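Local coordinates for Vpx protein (Simian immunodeficiency virus, PDB 4Z8L) that probably acts as a virion-borne accessory factor that stimulates viral gene expression and arrests infected cells in G2, and binds zinc in a three-helix fold, at residues L47-T50 with C51-W55; A66-R69 with Y70-L73; L72-H75 with K76-Y79. One frame throughout, in Å; residues are numbered along the deposited sequence.

Contact 1. Residues L47-T50 with C51-W55; sequences LWNT and CVEHW
C51 and V52 each sit one turn beyond L47 and W48 on helix 45-58, the middle helix of the three-helix Vpx fold. The backbone carries most of the contact through i to i+4 helix bonds: C51 N donates to L47 O at 2.8 Å, V52 N to W48 O at 2.9 Å and E53 N to N49 O. H54 N to T50 O bends to 127° and is weak, where the helix widens into a pi-type turn over 52-55 and W55 N and H54 N both donate to C51 O.

Among polar side chains, T50 OG1 lies back over its own helix, where it is hydrogen-bonded to R46 O; a threonine hydroxyl in mid-helix can thus pair with the preceding turn. N49 ND2 bonds an acidic side chain of another protein's chain, so its amide N-H is satisfied at that interface.

Looser side-chain packing completes the contact. V52 CG1 approaches the W48 ring obliquely, 4.4 Å from NE1, while W48 turns its ring to Y70 of helix 63-84 in an edge-to-face pair. E53 runs extended beyond CG and back along the helix, its carboxylate lying alongside N49 with OE2 3.4 Å from N49 CB.

Contact 2. Residues A66-R69 with Y70-L73; sequences AKYR and YLLL
Y68 and L72, four residues apart on helix 63-84, form the main side-chain contact, a CH-pi interaction along one helical face. L72 CD1 lies 3.8 Å from the centroid of the Y68 ring, over one face and displaced toward the rim. The second methyl, L72 CD2, lies over the same face, toward Y68 CE2 at 3.6 Å, so both methyls of the leucine spread across one side of the phenol. The Y68 ring can lie over the next turn because its CG is anti to the backbone N (chi1 176°). Both residue types suit the place: a branched aliphatic end fits a flat ring, and the ring still carries a hydroxyl, which hydrogen-bonds an acidic side chain of another protein's chain. L71 adds a lighter apolar touch, its CD2 4.1 Å from Y68 CD1 and oblique to the ring.

Regular i to i+4 backbone bonds run beneath. Y70 N donates to A66 O, L71 N to K67 O at 2.9 Å, L72 N to Y68 O, and L73 N to R69 O at 3.0 Å, the last nearly straight at 173°.

The polar ends find partners beyond the two segments. R69 folds at chi2 and chi3, and its guanidinium takes two partners: NH1 bonds Y65 OH, while NH2 makes a salt bridge to an acidic side chain of another protein's chain. Y70 OH is hydrogen-bonded to N32 OD1, which ties helix 63-84 to helix 21-35.

Two neighbouring helices pack against this stretch. On helix 45-58, W48 meets K67, L47 meets Y70, H56 meets A66 and W55 meets R69, while L71 rests on W23 and I31 of helix 21-35.

Contact 3. Residues L72-H75 with K76-Y79; sequences LLMH and KAMY
Helix 63-84, the long C-terminal helix of the Vpx fold, carries this contact as it climbs toward the zinc site of H38 and H81. Four i to i+4 backbone bonds join its turns. K76 N donates to L72 O at 3.0 Å and A77 N to L73 O; M78 N to M74 O is the straightest at 172°, and Y79 N to H75 O completes the set.

Side-chain contact is light. K76 stretches back against the backbone of the preceding turn, extended beyond CG, and its CG passes 3.3 Å from L72 O. The long aliphatic shaft suits that position, since it carries NZ beyond the two segments to an acidic side chain of another protein's chain, with which it forms a salt bridge. M74 CG and A77 CB approach to 4.5 Å, and A77, with only a methyl, makes no more than this touch.

With chi1 at 166°, the Y79 ring is carried to an aromatic side chain of another protein's chain, their planes at about 35°. On the side turned to helix 21-35, M74 rests on I31 and A35, H75 on I31 and M78 on E34, with the side chain of M78 about 7 Å from the bound zinc ion.

How the contacts relate
Contact 1 comes first along the chain, on helix 45-58; contacts 2 and 3 follow on helix 63-84, where they share L72 and L73 and have centres about 9 Å apart. The centres of contacts 1 and 2 are also about 9 Å apart, and the two helices pack directly there, with L47 CB 3.8 Å from Y70 CE1. Contact 3 lies farther off, about 15 Å from contact 1 between centres, touching it through L47 and L73. Helix 63-84 thus runs from its packing against helix 45-58 toward the zinc site, while all three contacts also present side chains to partner proteins.

Contact 1. Residues L47-T50 with C51-W55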
# COMPACT_ATOMS: atom_id res chain seq x y z
N LEU B 47 7.17 4.66 16.72
CA LEU B 47 7.93 4.55 15.51
C LEU B 47 8.98 5.63 15.53
O LEU B 47 10.18 5.36 15.54
CB LEU B 47 7.02 4.69 14.29
CG LEU B 47 6.40 3.39 13.76
CD1 LEU B 47 5.65 3.66 12.47
CD2 LEU B 47 7.48 2.35 13.55
N TRP B 48 8.50 6.87 15.65
CA TRP B 48 9.37 8.03 15.59
C TRP B 48 10.53 7.92 16.55
O TRP B 48 11.70 7.93 16.14
CB TRP B 48 8.58 9.31 15.88
CG TRP B 48 9.47 10.48 16.04
CD1 TRP B 48 10.00 10.96 17.20
CD2 TRP B 48 10.00 11.29 14.99
NE1 TRP B 48 10.80 12.04 16.95
CE2 TRP B 48 10.82 12.26 15.59
CE3 TRP B 48 9.85 11.29 13.60
CZ2 TRP B 48 11.49 13.23 14.86
CZ3 TRP B 48 10.52 12.26 12.87
CH2 TRP B 48 11.32 13.21 13.50
N ASN B 49 10.19 7.71 17.82
CA ASN B 49 11.20 7.61 18.85
C ASN B 49 12.18 6.51 18.51
O ASN B 49 13.39 6.74 18.50
CB ASN B 49 10.56 7.36 20.21
CG ASN B 49 9.79 8.56 20.72
OD1 ASN B 49 10.06 9.70 20.34
ND2 ASN B 49 8.82 8.32 21.59
N THR B 50 11.67 5.33 18.15
CA THR B 50 12.57 4.22 17.89
C THR B 50 13.53 4.60 16.79
O THR B 50 14.74 4.39 16.91
CB THR B 50 11.82 2.93 17.51
OG1 THR B 50 10.69 3.25 16.69
CG2 THR B 50 11.35 2.21 18.76
N CYS B 51 13.02 5.27 15.76
CA CYS B 51 13.89 5.64 14.65
C CYS B 51 14.96 6.61 15.12
O CYS B 51 16.15 6.39 14.86
CB CYS B 51 13.08 6.23 13.50
SG CYS B 51 12.33 4.99 12.43
N VAL B 52 14.56 7.60 15.91
CA VAL B 52 15.52 8.62 16.32
C VAL B 52 16.45 7.97 17.33
O VAL B 52 17.57 8.42 17.54
CB VAL B 52 14.84 9.89 16.90
CG1 VAL B 52 14.20 9.61 18.24
CG2 VAL B 52 15.85 11.01 17.05
N GLU B 53 15.98 6.89 17.96
CA GLU B 53 16.82 6.15 18.89
C GLU B 53 17.77 5.22 18.15
O GLU B 53 18.89 4.99 18.60
CB GLU B 53 15.98 5.35 19.89
CG GLU B 53 15.26 6.18 20.93
CD GLU B 53 14.20 5.39 21.67
OE1 GLU B 53 14.44 4.18 21.92
OE2 GLU B 53 13.14 5.96 22.00
N HIS B 54 17.33 4.68 17.01
CA HIS B 54 18.10 3.62 16.38
C HIS B 54 19.16 4.11 15.40
O HIS B 54 20.36 3.91 15.62
CB HIS B 54 17.17 2.65 15.65
CG HIS B 54 17.82 1.35 15.29
ND1 HIS B 54 19.04 0.96 15.80
CD2 HIS B 54 17.41 0.34 14.48
CE1 HIS B 54 19.36 -0.23 15.31
NE2 HIS B 54 18.39 -0.62 14.51
N TRP B 55 18.73 4.76 14.33
CA TRP B 55 19.66 5.15 13.28
C TRP B 55 20.33 6.44 13.69
O TRP B 55 21.55 6.58 13.56
CB TRP B 55 18.94 5.33 11.94
CG TRP B 55 18.64 4.03 11.31
CD1 TRP B 55 19.54 3.07 10.93
CD2 TRP B 55 17.35 3.51 11.03
NE1 TRP B 55 18.87 1.99 10.41
CE2 TRP B 55 17.53 2.23 10.46
CE3 TRP B 55 16.05 3.99 11.20
CZ2 TRP B 55 16.45 1.44 10.06
CZ3 TRP B 55 14.99 3.21 10.80
CH2 TRP B 55 15.20 1.95 10.23

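Contact 2. Residues A66-R69 with Y70-L73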
# COMPACT_ATOMS: atom_id res chain seq x y z
N ALA B 66 17.22 9.31 9.64
CA ALA B 66 16.27 8.65 10.53
C ALA B 66 14.84 9.08 10.21
O ALA B 66 13.91 8.27 10.27
CB ALA B 66 16.60 8.97 11.99
N LYS B 67 14.67 10.35 9.87
CA LYS B 67 13.35 10.86 9.51
C LYS B 67 12.92 10.31 8.15
O LYS B 67 11.73 10.10 7.91
CB LYS B 67 13.35 12.39 9.47
CG LYS B 67 13.39 13.03 10.84
CD LYS B 67 13.30 14.55 10.79
CE LYS B 67 14.22 15.14 9.74
NZ LYS B 67 14.14 16.63 9.75
N TYR B 68 13.89 10.02 7.29
CA TYR B 68 13.60 9.43 5.99
C TYR B 68 13.13 7.98 6.14
O TYR B 68 12.15 7.57 5.52
CB TYR B 68 14.83 9.50 5.09
CG TYR B 68 14.64 8.82 3.75
CD1 TYR B 68 13.73 9.31 2.82
CD2 TYR B 68 15.37 7.68 3.42
CE1 TYR B 68 13.56 8.68 1.60
CE2 TYR B 68 15.20 7.05 2.21
CZ TYR B 68 14.29 7.55 1.30
OH TYR B 68 14.12 6.92 0.09
N ARG B 69 13.84 7.22 6.96
CA ARG B 69 13.47 5.83 7.21
C ARG B 69 12.12 5.74 7.94
O ARG B 69 11.32 4.84 7.68
CB ARG B 69 14.56 5.13 8.02
CG ARG B 69 15.89 5.02 7.29
CD ARG B 69 15.78 4.11 6.07
NE ARG B 69 15.32 2.77 6.41
CZ ARG B 69 16.13 1.75 6.66
NH1 ARG B 69 17.44 1.90 6.59
NH2 ARG B 69 15.62 0.56 6.97
N TYR B 70 11.89 6.70 8.84
CA TYR B 70 10.59 6.84 9.49
C TYR B 70 9.50 7.06 8.46
O TYR B 70 8.45 6.40 8.48
CB TYR B 70 10.61 8.00 10.49
CG TYR B 70 9.24 8.40 10.99
CD1 TYR B 70 8.58 7.66 11.96
CD2 TYR B 70 8.60 9.53 10.48
CE1 TYR B 70 7.33 8.03 12.42
CE2 TYR B 70 7.35 9.90 10.93
CZ TYR B 70 6.72 9.15 11.90
OH TYR B 70 5.47 9.52 12.35
N LEU B 71 9.77 8.00 7.55
CA LEU B 71 8.86 8.33 6.46
C LEU B 71 8.49 7.10 5.66
O LEU B 71 7.32 6.83 5.43
CB LEU B 71 9.51 9.38 5.55
CG LEU B 71 8.88 9.64 4.18
CD1 LEU B 71 7.53 10.31 4.30
CD2 LEU B 71 9.81 10.46 3.30
N LEU B 72 9.51 6.35 5.24
CA LEU B 72 9.34 5.11 4.51
C LEU B 72 8.43 4.12 5.24
O LEU B 72 7.42 3.65 4.69
CB LEU B 72 10.71 4.47 4.24
CG LEU B 72 11.39 4.74 2.90
CD1 LEU B 72 11.18 6.18 2.46
CD2 LEU B 72 12.87 4.42 3.00
N LEU B 73 8.80 3.82 6.49
CA LEU B 73 8.02 2.89 7.30
C LEU B 73 6.56 3.30 7.34
O LEU B 73 5.67 2.47 7.16
CB LEU B 73 8.56 2.82 8.72
CG LEU B 73 9.89 2.10 8.95
CD1 LEU B 73 10.11 1.86 10.43
CD2 LEU B 73 9.95 0.80 8.17

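Contact 3. Residues L72-H75 with K76-Y79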
# COMPACT_ATOMS: atom_id res chain seq x y z
N LEU B 72 9.51 6.35 5.24
CA LEU B 72 9.34 5.11 4.51
C LEU B 72 8.43 4.12 5.24
O LEU B 72 7.42 3.65 4.69
CB LEU B 72 10.71 4.47 4.24
CG LEU B 72 11.39 4.74 2.90
CD1 LEU B 72 11.18 6.18 2.46
CD2 LEU B 72 12.87 4.42 3.00
N LEU B 73 8.80 3.82 6.49
CA LEU B 73 8.02 2.89 7.30
C LEU B 73 6.56 3.30 7.34
O LEU B 73 5.67 2.47 7.16
CB LEU B 73 8.56 2.82 8.72
CG LEU B 73 9.89 2.10 8.95
CD1 LEU B 73 10.11 1.86 10.43
CD2 LEU B 73 9.95 0.80 8.17
N MET B 74 6.31 4.59 7.57
CA MET B 74 4.94 5.03 7.75
C MET B 74 4.17 5.10 6.43
O MET B 74 2.94 4.99 6.43
CB MET B 74 4.90 6.38 8.46
CG MET B 74 3.86 6.39 9.57
SD MET B 74 3.63 8.00 10.31
CE MET B 74 2.76 8.78 8.97
N HIS B 75 4.86 5.30 5.31
CA HIS B 75 4.22 5.18 4.01
C HIS B 75 3.76 3.74 3.79
O HIS B 75 2.71 3.49 3.21
CB HIS B 75 5.15 5.59 2.87
CG HIS B 75 4.95 7.00 2.40
ND1 HIS B 75 5.79 7.61 1.50
CD2 HIS B 75 3.98 7.90 2.68
CE1 HIS B 75 5.36 8.83 1.25
NE2 HIS B 75 4.26 9.04 1.96
N LYS B 76 4.56 2.80 4.30
CA LYS B 76 4.18 1.40 4.21
C LYS B 76 3.03 1.07 5.17
O LYS B 76 2.19 0.21 4.88
CB LYS B 76 5.40 0.52 4.47
CG LYS B 76 6.49 0.74 3.43
CD LYS B 76 7.79 0.04 3.75
CE LYS B 76 8.86 0.41 2.73
NZ LYS B 76 10.20 -0.13 3.06
N ALA B 77 2.98 1.78 6.29
CA ALA B 77 1.88 1.64 7.24
C ALA B 77 0.56 2.16 6.66
O ALA B 77 -0.46 1.48 6.73
CB ALA B 77 2.21 2.36 8.54
N MET B 78 0.59 3.37 6.11
CA MET B 78 -0.57 3.95 5.45
C MET B 78 -1.03 3.06 4.30
O MET B 78 -2.23 2.85 4.11
CB MET B 78 -0.27 5.36 4.94
CG MET B 78 -0.31 6.43 6.03
SD MET B 78 -1.94 6.56 6.80
CE MET B 78 -2.97 6.90 5.38
N TYR B 79 -0.07 2.56 3.53
CA TYR B 79 -0.37 1.60 2.47
C TYR B 79 -1.16 0.43 3.05
O TYR B 79 -2.25 0.10 2.57
CB TYR B 79 0.91 1.11 1.80
CG TYR B 79 0.73 -0.11 0.92
CD1 TYR B 79 0.23 -0.00 -0.37
CD2 TYR B 79 1.07 -1.37 1.39
CE1 TYR B 79 0.07 -1.12 -1.17
CE2 TYR B 79 0.91 -2.50 0.60
CZ TYR B 79 0.41 -2.36 -0.67
OH TYR B 79 0.26 -3.49 -1.45